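Side-chain contacts in peptidase M3B, oligoendopeptidase F (Enterococcus faecium, PDB 2QR4), which probably hydrolyses internal peptide bonds of short peptides as a zinc metallopeptidase of family M3: residues A[66-69]-A[70-73]; A[124-127]-A[128-132]; A[198-201]-A[202-206]; A[264-267]-A[268-271]. All coordinates share one frame; numbering follows the deposited sequence.

Contact 1: residues A[66-69]-A[70-73]; sequences GNTD and YQAL
Asn67 and Tyr70 lie stacked at the start of helix 68-87, where Asn67 is the N-cap. The side-chain amide lies over one face of the tyrosine ring, offset toward its rim, with the two planes only 16° apart and Asn67 CG 3.7 Å above the ring plane. The nearest side-chain atoms are Asn67 CB and Tyr70 CD2, 3.6 Å from each other. With CG of Asn67 anti to its own N (chi1 179°), the amide turns back over the first turn, and its OD1 accepts from Tyr70 N at 3.0 Å, the donor standing tilted out of the carbonyl plane. One amide thus caps an N-H of the helix start and covers the ring of the same residue. The tyrosine side chain also touches Lys60 of helix 33-63.

The backbone O of Asn67 takes the N-H of Gln71 at 2.9 Å in a nearly straight bond. Gln71 reaches back along the turn, its CG passing 3.4 Å from Asn67 O. Its NE2 bonds to Thr65 O and to Asn209 of the second subunit, while Thr68 OG1 bonds to Glu462 of that subunit, so the helix start is part of the dimer interface. One water ties the two side chains together, donating to Thr68 OG1 at 2.8 Å and to Gln71 OE1 at 2.7 Å.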
loop_
_atom_site.group_PDB
_atom_site.type_symbol
_atom_site.label_atom_id
_atom_site.label_comp_id
_atom_site.label_asym_id
_atom_site.label_seq_id
_atom_site.Cartn_x
_atom_site.Cartn_y
_atom_site.Cartn_z
ATOM N N GLY A 66 16.830 2.430 -2.916
ATOM C CA GLY A 66 17.371 2.334 -1.572
ATOM C C GLY A 66 18.097 3.597 -1.133
ATOM O O GLY A 66 18.584 3.676 -0.005
ATOM N N ASN A 67 18.164 4.589 -2.016
ATOM C CA ASN A 67 18.901 5.823 -1.743
ATOM C C ASN A 67 18.046 6.880 -1.019
ATOM O O ASN A 67 17.091 7.417 -1.590
ATOM C CB ASN A 67 19.480 6.374 -3.049
ATOM C CG ASN A 67 20.243 7.677 -2.857
ATOM O OD1 ASN A 67 19.704 8.659 -2.357
ATOM N ND2 ASN A 67 21.497 7.692 -3.274
ATOM N N THR A 68 18.410 7.177 0.230
ATOM C CA THR A 68 17.668 8.110 1.082
ATOM C C THR A 68 17.360 9.427 0.387
ATOM O O THR A 68 16.216 9.878 0.382
ATOM C CB THR A 68 18.407 8.402 2.411
ATOM O OG1 THR A 68 18.469 7.206 3.191
ATOM C CG2 THR A 68 17.670 9.463 3.218
ATOM N N ASP A 69 18.372 10.042 -0.211
ATOM C CA ASP A 69 18.167 11.315 -0.881
ATOM C C ASP A 69 17.159 11.223 -2.008
ATOM O O ASP A 69 16.391 12.152 -2.214
ATOM C CB ASP A 69 19.488 11.881 -1.384
ATOM C CG ASP A 69 20.440 12.164 -0.257
ATOM O OD1 ASP A 69 21.642 12.370 -0.524
ATOM O OD2 ASP A 69 19.978 12.171 0.907
ATOM N N TYR A 70 17.133 10.101 -2.721
ATOM C CA TYR A 70 16.153 9.945 -3.799
ATOM C C TYR A 70 14.770 9.690 -3.226
ATOM O O TYR A 70 13.791 10.260 -3.707
ATOM C CB TYR A 70 16.520 8.826 -4.781
ATOM C CG TYR A 70 17.820 9.021 -5.545
ATOM C CD1 TYR A 70 18.404 10.277 -5.682
ATOM C CD2 TYR A 70 18.447 7.940 -6.157
ATOM C CE1 TYR A 70 19.596 10.440 -6.387
ATOM C CE2 TYR A 70 19.622 8.091 -6.861
ATOM C CZ TYR A 70 20.194 9.336 -6.976
ATOM O OH TYR A 70 21.375 9.460 -7.680
ATOM N N GLN A 71 14.689 8.845 -2.197
ATOM C CA GLN A 71 13.413 8.596 -1.524
ATOM C C GLN A 71 12.783 9.930 -1.094
ATOM O O GLN A 71 11.596 10.180 -1.333
ATOM C CB GLN A 71 13.617 7.721 -0.294
ATOM C CG GLN A 71 14.057 6.302 -0.579
ATOM C CD GLN A 71 14.418 5.562 0.694
ATOM O OE1 GLN A 71 14.503 6.164 1.767
ATOM N NE2 GLN A 71 14.649 4.252 0.585
ATOM N N ALA A 72 13.602 10.782 -0.476
ATOM C CA ALA A 72 13.169 12.085 0.034
ATOM C C ALA A 72 12.691 13.011 -1.070
ATOM O O ALA A 72 11.665 13.681 -0.930
ATOM C CB ALA A 72 14.295 12.747 0.804
ATOM N N LEU A 73 13.444 13.045 -2.167
ATOM C CA LEU A 73 13.126 13.902 -3.302
ATOM C C LEU A 73 11.783 13.483 -3.892
ATOM O O LEU A 73 10.911 14.319 -4.143
ATOM C CB LEU A 73 14.226 13.793 -4.348
ATOM C CG LEU A 73 14.699 15.043 -5.081
ATOM C CD1 LEU A 73 13.759 15.392 -6.221
ATOM C CD2 LEU A 73 14.835 16.199 -4.116
HETATM O O HOH W 1 16.074 5.878 3.933
#

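Contact 2: residues A[124-127]-A[128-132]; sequences VDNR and AHVLS
Asn126 meets His129 and Val130 in the loop between helices 117-124 and 133-141, where the chain turns out of the first helix. That turn is a type I beta turn from Val124 to Arg127, closed by a weak bond from Arg127 N to Val124 O. Asp125 joins in through its backbone: a water donates to Asp125 O and accepts the N-H of Ala128 at 2.8 Å, linking the two sides of the bend.

Asn126 carries most of the contact. Its O accepts from His129 N at 2.8 Å, with the donor above the carbonyl plane, and more weakly from Val130 N at 3.2 Å, so a single carbonyl gathers two successive N-H groups. Its amide crosses the His129 side chain at about a right angle; ND2 comes to the edge of the imidazole, 3.4 Å from His129 CD2, with amide and ring planes 47° apart. Ala128 CB lies over one face of this ring, which also stacks with Tyr231, and His129 ND1 is bonded to Arg229 O. Val130 CG2 packs against Asn126 O at 3.5 Å.

Arg127 sends its chain away, bent at chi3 (-89°), to a salt bridge with Asp100 and a bond to Leu96 O. The whole is a helix-loop-helix connection in the Oligopeptidase F region: a turn leaves one helix, and Ser132 is the N-cap of the next, its side chain capping a backbone N there while its own N donates to Gln135 OE1, an arrangement consistent with a capping box.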
loop_
_atom_site.group_PDB
_atom_site.type_symbol
_atom_site.label_atom_id
_atom_site.label_comp_id
_atom_site.label_asym_id
_atom_site.label_seq_id
_atom_site.Cartn_x
_atom_site.Cartn_y
_atom_site.Cartn_z
ATOM N N VAL A 124 -14.642 18.016 -22.919
ATOM C CA VAL A 124 -16.031 18.004 -23.384
ATOM C C VAL A 124 -16.514 16.595 -23.730
ATOM O O VAL A 124 -17.664 16.232 -23.462
ATOM C CB VAL A 124 -16.217 18.939 -24.608
ATOM C CG1 VAL A 124 -17.531 18.650 -25.347
ATOM C CG2 VAL A 124 -16.147 20.400 -24.177
ATOM N N ASP A 125 -15.627 15.798 -24.318
ATOM C CA ASP A 125 -15.967 14.435 -24.707
ATOM C C ASP A 125 -15.983 13.504 -23.501
ATOM O O ASP A 125 -16.335 12.340 -23.613
ATOM C CB ASP A 125 -14.951 13.896 -25.720
ATOM C CG ASP A 125 -15.109 14.499 -27.093
ATOM O OD1 ASP A 125 -14.141 14.403 -27.871
ATOM O OD2 ASP A 125 -16.184 15.063 -27.401
ATOM N N ASN A 126 -15.591 14.021 -22.348
ATOM C CA ASN A 126 -15.394 13.193 -21.171
ATOM C C ASN A 126 -16.346 13.652 -20.076
ATOM O O ASN A 126 -16.185 13.329 -18.899
ATOM C CB ASN A 126 -13.953 13.348 -20.708
ATOM C CG ASN A 126 -13.391 12.089 -20.136
ATOM O OD1 ASN A 126 -12.569 12.132 -19.220
ATOM N ND2 ASN A 126 -13.817 10.948 -20.669
ATOM N N ARG A 127 -17.337 14.422 -20.502
ATOM C CA ARG A 127 -18.370 14.980 -19.645
ATOM C C ARG A 127 -18.900 13.973 -18.636
ATOM O O ARG A 127 -19.103 14.302 -17.463
ATOM C CB ARG A 127 -19.517 15.466 -20.538
ATOM C CG ARG A 127 -20.473 16.444 -19.896
ATOM C CD ARG A 127 -21.433 17.029 -20.928
ATOM N NE ARG A 127 -20.947 18.251 -21.584
ATOM C CZ ARG A 127 -20.810 19.428 -20.973
ATOM N NH1 ARG A 127 -21.067 19.550 -19.677
ATOM N NH2 ARG A 127 -20.394 20.485 -21.644
ATOM N N ALA A 128 -19.121 12.744 -19.095
ATOM C CA ALA A 128 -19.718 11.705 -18.256
ATOM C C ALA A 128 -18.774 11.153 -17.190
ATOM O O ALA A 128 -19.203 10.448 -16.292
ATOM C CB ALA A 128 -20.243 10.564 -19.122
ATOM N N HIS A 129 -17.491 11.467 -17.285
ATOM C CA HIS A 129 -16.529 10.850 -16.394
ATOM C C HIS A 129 -15.807 11.873 -15.557
ATOM O O HIS A 129 -14.963 11.515 -14.738
ATOM C CB HIS A 129 -15.542 9.989 -17.177
ATOM C CG HIS A 129 -16.210 9.020 -18.095
ATOM N ND1 HIS A 129 -16.852 7.886 -17.639
ATOM C CD2 HIS A 129 -16.355 9.019 -19.441
ATOM C CE1 HIS A 129 -17.363 7.226 -18.667
ATOM N NE2 HIS A 129 -17.074 7.889 -19.773
ATOM N N VAL A 130 -16.145 13.143 -15.753
ATOM C CA VAL A 130 -15.658 14.187 -14.867
ATOM C C VAL A 130 -16.700 14.437 -13.785
ATOM O O VAL A 130 -17.894 14.424 -14.058
ATOM C CB VAL A 130 -15.363 15.487 -15.621
ATOM C CG1 VAL A 130 -14.906 16.562 -14.651
ATOM C CG2 VAL A 130 -14.315 15.243 -16.689
ATOM N N LEU A 131 -16.244 14.663 -12.560
ATOM C CA LEU A 131 -17.137 14.717 -11.409
ATOM C C LEU A 131 -17.308 16.164 -10.960
ATOM O O LEU A 131 -16.985 17.082 -11.700
ATOM C CB LEU A 131 -16.604 13.824 -10.279
ATOM C CG LEU A 131 -16.548 12.328 -10.634
ATOM C CD1 LEU A 131 -15.920 11.505 -9.537
ATOM C CD2 LEU A 131 -17.930 11.772 -10.955
ATOM N N SER A 132 -17.854 16.378 -9.772
ATOM C CA SER A 132 -17.999 17.739 -9.272
ATOM C C SER A 132 -16.662 18.210 -8.704
ATOM O O SER A 132 -15.749 17.409 -8.502
ATOM C CB SER A 132 -19.087 17.798 -8.201
ATOM O OG SER A 132 -18.696 17.065 -7.058
HETATM O O HOH W 2 -18.887 11.689 -21.663
#

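Contact 3: residues A[198-201]-A[202-206]; sequences KGLY and SVYEQ
Leu200 and Tyr204 form the close-packed side of this stretch. Leu200 CG meets the edge of the tyrosine ring in its plane, 3.9 Å from Tyr204 CE2, and CD1 follows at 4.1 Å from the same CE2. The leucine also touches Phe163 and Tyr181, and Tyr204 OH is bonded to Asn157, so this face is turned into the protein; Tyr201 is buried as well, its ring meeting that of Phe197.

Leu200 and Tyr204 are i to i+4 neighbours on the last turns of helix 190-206, where the backbone pattern is uneven. With chi1 at 64°, Ser202 OG sits between its own N and carbonyl carbon and donates to Gly199 O at 2.6 Å. Val203 N stands 3.7 Å from Gly199 O and bonds instead to Leu200 O at 3.2 Å, a local touch of 3-10 geometry; Tyr204 N reaches that same Leu200 O only weakly.

The other side is looser and partly exposed. Glu205 extends outward from the helix, and a water donates to its OE1 at 2.8 Å while reaching Tyr201 O weakly. Lys198 leads away to a salt bridge with Glu194.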
loop_
_atom_site.group_PDB
_atom_site.type_symbol
_atom_site.label_atom_id
_atom_site.label_comp_id
_atom_site.label_asym_id
_atom_site.label_seq_id
_atom_site.Cartn_x
_atom_site.Cartn_y
_atom_site.Cartn_z
ATOM N N LYS A 198 15.535 -21.291 -9.707
ATOM C CA LYS A 198 15.017 -21.767 -8.404
ATOM C C LYS A 198 15.382 -20.885 -7.215
ATOM O O LYS A 198 14.587 -20.724 -6.280
ATOM C CB LYS A 198 15.460 -23.210 -8.129
ATOM C CG LYS A 198 14.556 -24.213 -8.813
ATOM C CD LYS A 198 15.167 -25.588 -9.001
ATOM C CE LYS A 198 14.218 -26.405 -9.857
ATOM N NZ LYS A 198 14.771 -27.745 -10.149
ATOM N N GLY A 199 16.580 -20.311 -7.256
ATOM C CA GLY A 199 16.993 -19.362 -6.228
ATOM C C GLY A 199 16.092 -18.134 -6.221
ATOM O O GLY A 199 15.596 -17.721 -5.168
ATOM N N LEU A 200 15.864 -17.559 -7.402
ATOM C CA LEU A 200 15.126 -16.303 -7.500
ATOM C C LEU A 200 13.699 -16.541 -7.072
ATOM O O LEU A 200 13.141 -15.782 -6.284
ATOM C CB LEU A 200 15.162 -15.740 -8.924
ATOM C CG LEU A 200 14.380 -14.440 -9.160
ATOM C CD1 LEU A 200 15.268 -13.204 -9.088
ATOM C CD2 LEU A 200 13.675 -14.478 -10.494
ATOM N N TYR A 201 13.118 -17.623 -7.577
ATOM C CA TYR A 201 11.725 -17.926 -7.280
ATOM C C TYR A 201 11.476 -18.370 -5.845
ATOM O O TYR A 201 10.370 -18.214 -5.345
ATOM C CB TYR A 201 11.132 -18.887 -8.305
ATOM C CG TYR A 201 10.735 -18.159 -9.565
ATOM C CD1 TYR A 201 9.551 -17.443 -9.626
ATOM C CD2 TYR A 201 11.567 -18.135 -10.671
ATOM C CE1 TYR A 201 9.189 -16.737 -10.777
ATOM C CE2 TYR A 201 11.218 -17.439 -11.820
ATOM C CZ TYR A 201 10.019 -16.751 -11.866
ATOM O OH TYR A 201 9.662 -16.063 -13.008
ATOM N N SER A 202 12.489 -18.893 -5.163
ATOM C CA SER A 202 12.286 -19.234 -3.755
ATOM C C SER A 202 11.904 -17.972 -2.975
ATOM O O SER A 202 11.125 -18.024 -2.044
ATOM C CB SER A 202 13.528 -19.902 -3.149
ATOM O OG SER A 202 14.632 -19.011 -3.134
ATOM N N VAL A 203 12.432 -16.830 -3.386
ATOM C CA VAL A 203 12.141 -15.580 -2.698
ATOM C C VAL A 203 10.766 -15.004 -3.054
ATOM O O VAL A 203 10.049 -14.537 -2.178
ATOM C CB VAL A 203 13.258 -14.524 -2.949
ATOM C CG1 VAL A 203 12.857 -13.171 -2.384
ATOM C CG2 VAL A 203 14.571 -14.993 -2.322
ATOM N N TYR A 204 10.398 -15.018 -4.333
ATOM C CA TYR A 204 9.048 -14.588 -4.709
ATOM C C TYR A 204 7.973 -15.443 -4.070
ATOM O O TYR A 204 6.935 -14.936 -3.653
ATOM C CB TYR A 204 8.887 -14.467 -6.232
ATOM C CG TYR A 204 9.611 -13.245 -6.686
ATOM C CD1 TYR A 204 9.104 -11.979 -6.415
ATOM C CD2 TYR A 204 10.861 -13.340 -7.278
ATOM C CE1 TYR A 204 9.803 -10.842 -6.769
ATOM C CE2 TYR A 204 11.563 -12.215 -7.641
ATOM C CZ TYR A 204 11.033 -10.970 -7.386
ATOM O OH TYR A 204 11.742 -9.862 -7.750
ATOM N N GLU A 205 8.231 -16.735 -3.952
ATOM C CA GLU A 205 7.304 -17.610 -3.260
ATOM C C GLU A 205 7.166 -17.208 -1.781
ATOM O O GLU A 205 6.062 -17.125 -1.244
ATOM C CB GLU A 205 7.739 -19.068 -3.405
ATOM C CG GLU A 205 7.058 -20.041 -2.425
ATOM C CD GLU A 205 7.317 -21.510 -2.758
ATOM O OE1 GLU A 205 8.405 -21.842 -3.273
ATOM O OE2 GLU A 205 6.428 -22.343 -2.499
ATOM N N GLN A 206 8.283 -16.956 -1.117
ATOM C CA GLN A 206 8.220 -16.552 0.277
ATOM C C GLN A 206 7.363 -15.300 0.473
ATOM O O GLN A 206 6.633 -15.189 1.457
ATOM C CB GLN A 206 9.618 -16.268 0.808
ATOM C CG GLN A 206 9.694 -16.204 2.331
ATOM C CD GLN A 206 10.996 -15.588 2.801
ATOM O OE1 GLN A 206 12.037 -15.683 2.125
ATOM N NE2 GLN A 206 10.952 -14.944 3.956
HETATM O O HOH W 3 9.640 -21.438 -5.752
#

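Contact 4: residues A[264-267]-A[268-271]; sequences HRYM and ELRK
His264 to Lys271 form two regular turns of helix 260-274, with an unbroken run of i to i+4 bonds: Glu268 N to His264 O at 3.0 Å, Leu269 N to Arg265 O, Arg270 N to Tyr266 O, and Lys271 N to Met267 O at 2.9 Å. The first lies in the carbonyl plane, and the other three donors are tilted about 20° from theirs. The side chains touch one another sparsely, because most turn out to different neighbours.

Leu269 CD2 comes to the edge of the Tyr266 ring, near its plane, 4.5 Å from Tyr266 CD1. Leu269 also packs on Leu570 and Leu573 of helix 557-579, and Tyr266 on Leu429 of helix 418-454, so this side joins the helix to two others. Met267, here selenomethionine, curls through bends at chi2 and chi3, which leaves its CE 4.3 Å from Arg270 CD and lying obliquely to the guanidinium. That guanidinium is held by Thr286 O.

The Arg265 guanidinium makes a salt bridge with Glu574 and a bond to Asn571; His264 NE2 is bonded to Lys474 O. Glu268 is bent at chi2, and its carboxylate leads away from the preceding turn; closer in, chi1 (-58°) sets Glu268 CG beside its own N and 3.4 Å from His264 O.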
loop_
_atom_site.group_PDB
_atom_site.type_symbol
_atom_site.label_atom_id
_atom_site.label_comp_id
_atom_site.label_asym_id
_atom_site.label_seq_id
_atom_site.Cartn_x
_atom_site.Cartn_y
_atom_site.Cartn_z
ATOM N N HIS A 264 3.194 -23.367 -29.268
ATOM C CA HIS A 264 3.382 -24.746 -28.850
ATOM C C HIS A 264 4.405 -25.409 -29.748
ATOM O O HIS A 264 5.359 -26.025 -29.267
ATOM C CB HIS A 264 2.059 -25.531 -28.880
ATOM C CG HIS A 264 1.053 -25.050 -27.881
ATOM N ND1 HIS A 264 -0.236 -25.536 -27.829
ATOM C CD2 HIS A 264 1.135 -24.099 -26.920
ATOM C CE1 HIS A 264 -0.898 -24.918 -26.866
ATOM N NE2 HIS A 264 -0.088 -24.044 -26.296
ATOM N N ARG A 265 4.210 -25.248 -31.054
ATOM C CA ARG A 265 5.122 -25.778 -32.061
ATOM C C ARG A 265 6.541 -25.221 -31.932
ATOM O O ARG A 265 7.512 -25.965 -32.069
ATOM C CB ARG A 265 4.607 -25.450 -33.455
ATOM C CG ARG A 265 3.949 -26.583 -34.168
ATOM C CD ARG A 265 4.593 -26.732 -35.542
ATOM N NE ARG A 265 3.950 -25.911 -36.554
ATOM C CZ ARG A 265 4.454 -25.727 -37.765
ATOM N NH1 ARG A 265 5.610 -26.284 -38.086
ATOM N NH2 ARG A 265 3.819 -24.975 -38.646
ATOM N N TYR A 266 6.654 -23.914 -31.696
ATOM C CA TYR A 266 7.966 -23.280 -31.549
ATOM C C TYR A 266 8.693 -23.850 -30.328
ATOM O O TYR A 266 9.910 -24.038 -30.342
ATOM C CB TYR A 266 7.811 -21.761 -31.442
ATOM C CG TYR A 266 9.112 -20.999 -31.405
ATOM C CD1 TYR A 266 10.185 -21.388 -32.186
ATOM C CD2 TYR A 266 9.257 -19.870 -30.613
ATOM C CE1 TYR A 266 11.369 -20.698 -32.168
ATOM C CE2 TYR A 266 10.441 -19.169 -30.588
ATOM C CZ TYR A 266 11.499 -19.589 -31.372
ATOM O OH TYR A 266 12.690 -18.890 -31.383
HETATM N N MSE A 267 7.928 -24.167 -29.288
HETATM C CA MSE A 267 8.487 -24.780 -28.085
HETATM C C MSE A 267 8.965 -26.225 -28.340
HETATM O O MSE A 267 10.034 -26.610 -27.871
HETATM C CB MSE A 267 7.491 -24.696 -26.932
HETATM C CG MSE A 267 7.189 -23.257 -26.503
HETATM SE SE MSE A 267 8.749 -22.224 -25.838
HETATM C CE MSE A 267 9.396 -21.422 -27.501
ATOM N N GLU A 268 8.213 -27.005 -29.115
ATOM C CA GLU A 268 8.700 -28.318 -29.538
ATOM C C GLU A 268 10.045 -28.186 -30.244
ATOM O O GLU A 268 10.965 -28.983 -30.013
ATOM C CB GLU A 268 7.703 -29.041 -30.461
ATOM C CG GLU A 268 6.309 -29.257 -29.854
ATOM C CD GLU A 268 6.225 -30.423 -28.839
ATOM O OE1 GLU A 268 7.235 -31.136 -28.582
ATOM O OE2 GLU A 268 5.117 -30.620 -28.291
ATOM N N LEU A 269 10.162 -27.178 -31.103
ATOM C CA LEU A 269 11.390 -27.008 -31.878
ATOM C C LEU A 269 12.543 -26.681 -30.943
ATOM O O LEU A 269 13.619 -27.272 -31.035
ATOM C CB LEU A 269 11.230 -25.923 -32.937
ATOM C CG LEU A 269 12.490 -25.576 -33.709
ATOM C CD1 LEU A 269 13.025 -26.812 -34.402
ATOM C CD2 LEU A 269 12.159 -24.484 -34.709
ATOM N N ARG A 270 12.315 -25.751 -30.026
ATOM C CA ARG A 270 13.342 -25.458 -29.032
ATOM C C ARG A 270 13.746 -26.700 -28.195
ATOM O O ARG A 270 14.920 -26.887 -27.877
ATOM C CB ARG A 270 12.907 -24.284 -28.165
ATOM C CG ARG A 270 13.703 -24.095 -26.889
ATOM C CD ARG A 270 13.294 -22.789 -26.193
ATOM N NE ARG A 270 13.806 -21.617 -26.904
ATOM C CZ ARG A 270 14.977 -21.045 -26.639
ATOM N NH1 ARG A 270 15.361 -19.995 -27.332
ATOM N NH2 ARG A 270 15.764 -21.522 -25.674
ATOM N N LYS A 271 12.787 -27.561 -27.869
ATOM C CA LYS A 271 13.100 -28.781 -27.121
ATOM C C LYS A 271 14.019 -29.667 -27.946
ATOM O O LYS A 271 15.036 -30.151 -27.456
ATOM C CB LYS A 271 11.828 -29.537 -26.747
ATOM C CG LYS A 271 12.066 -30.873 -26.061
ATOM C CD LYS A 271 10.797 -31.295 -25.319
ATOM C CE LYS A 271 10.832 -32.752 -24.865
ATOM N NZ LYS A 271 9.592 -33.075 -24.107
#

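Overall arrangement
The four contacts follow one another along the chain in the order 1 to 4, and none touches another. All are local, and three of them lie on helices of this mostly helical protein: 68-87, 190-206 and 260-274; contact 2 lies in the loop between helices 117-124 and 133-141. Contacts 3 and 4, both in the peptidase family M3 range, have centres about 26 Å apart, whereas contacts 2 and 4 stand about 50 Å apart on opposite sides of the chain's centre. Contacts 1, 2 and 3 each have residues reaching the second subunit, while contact 4 touches only its own chain, so the dimer draws on widely separated parts of the fold.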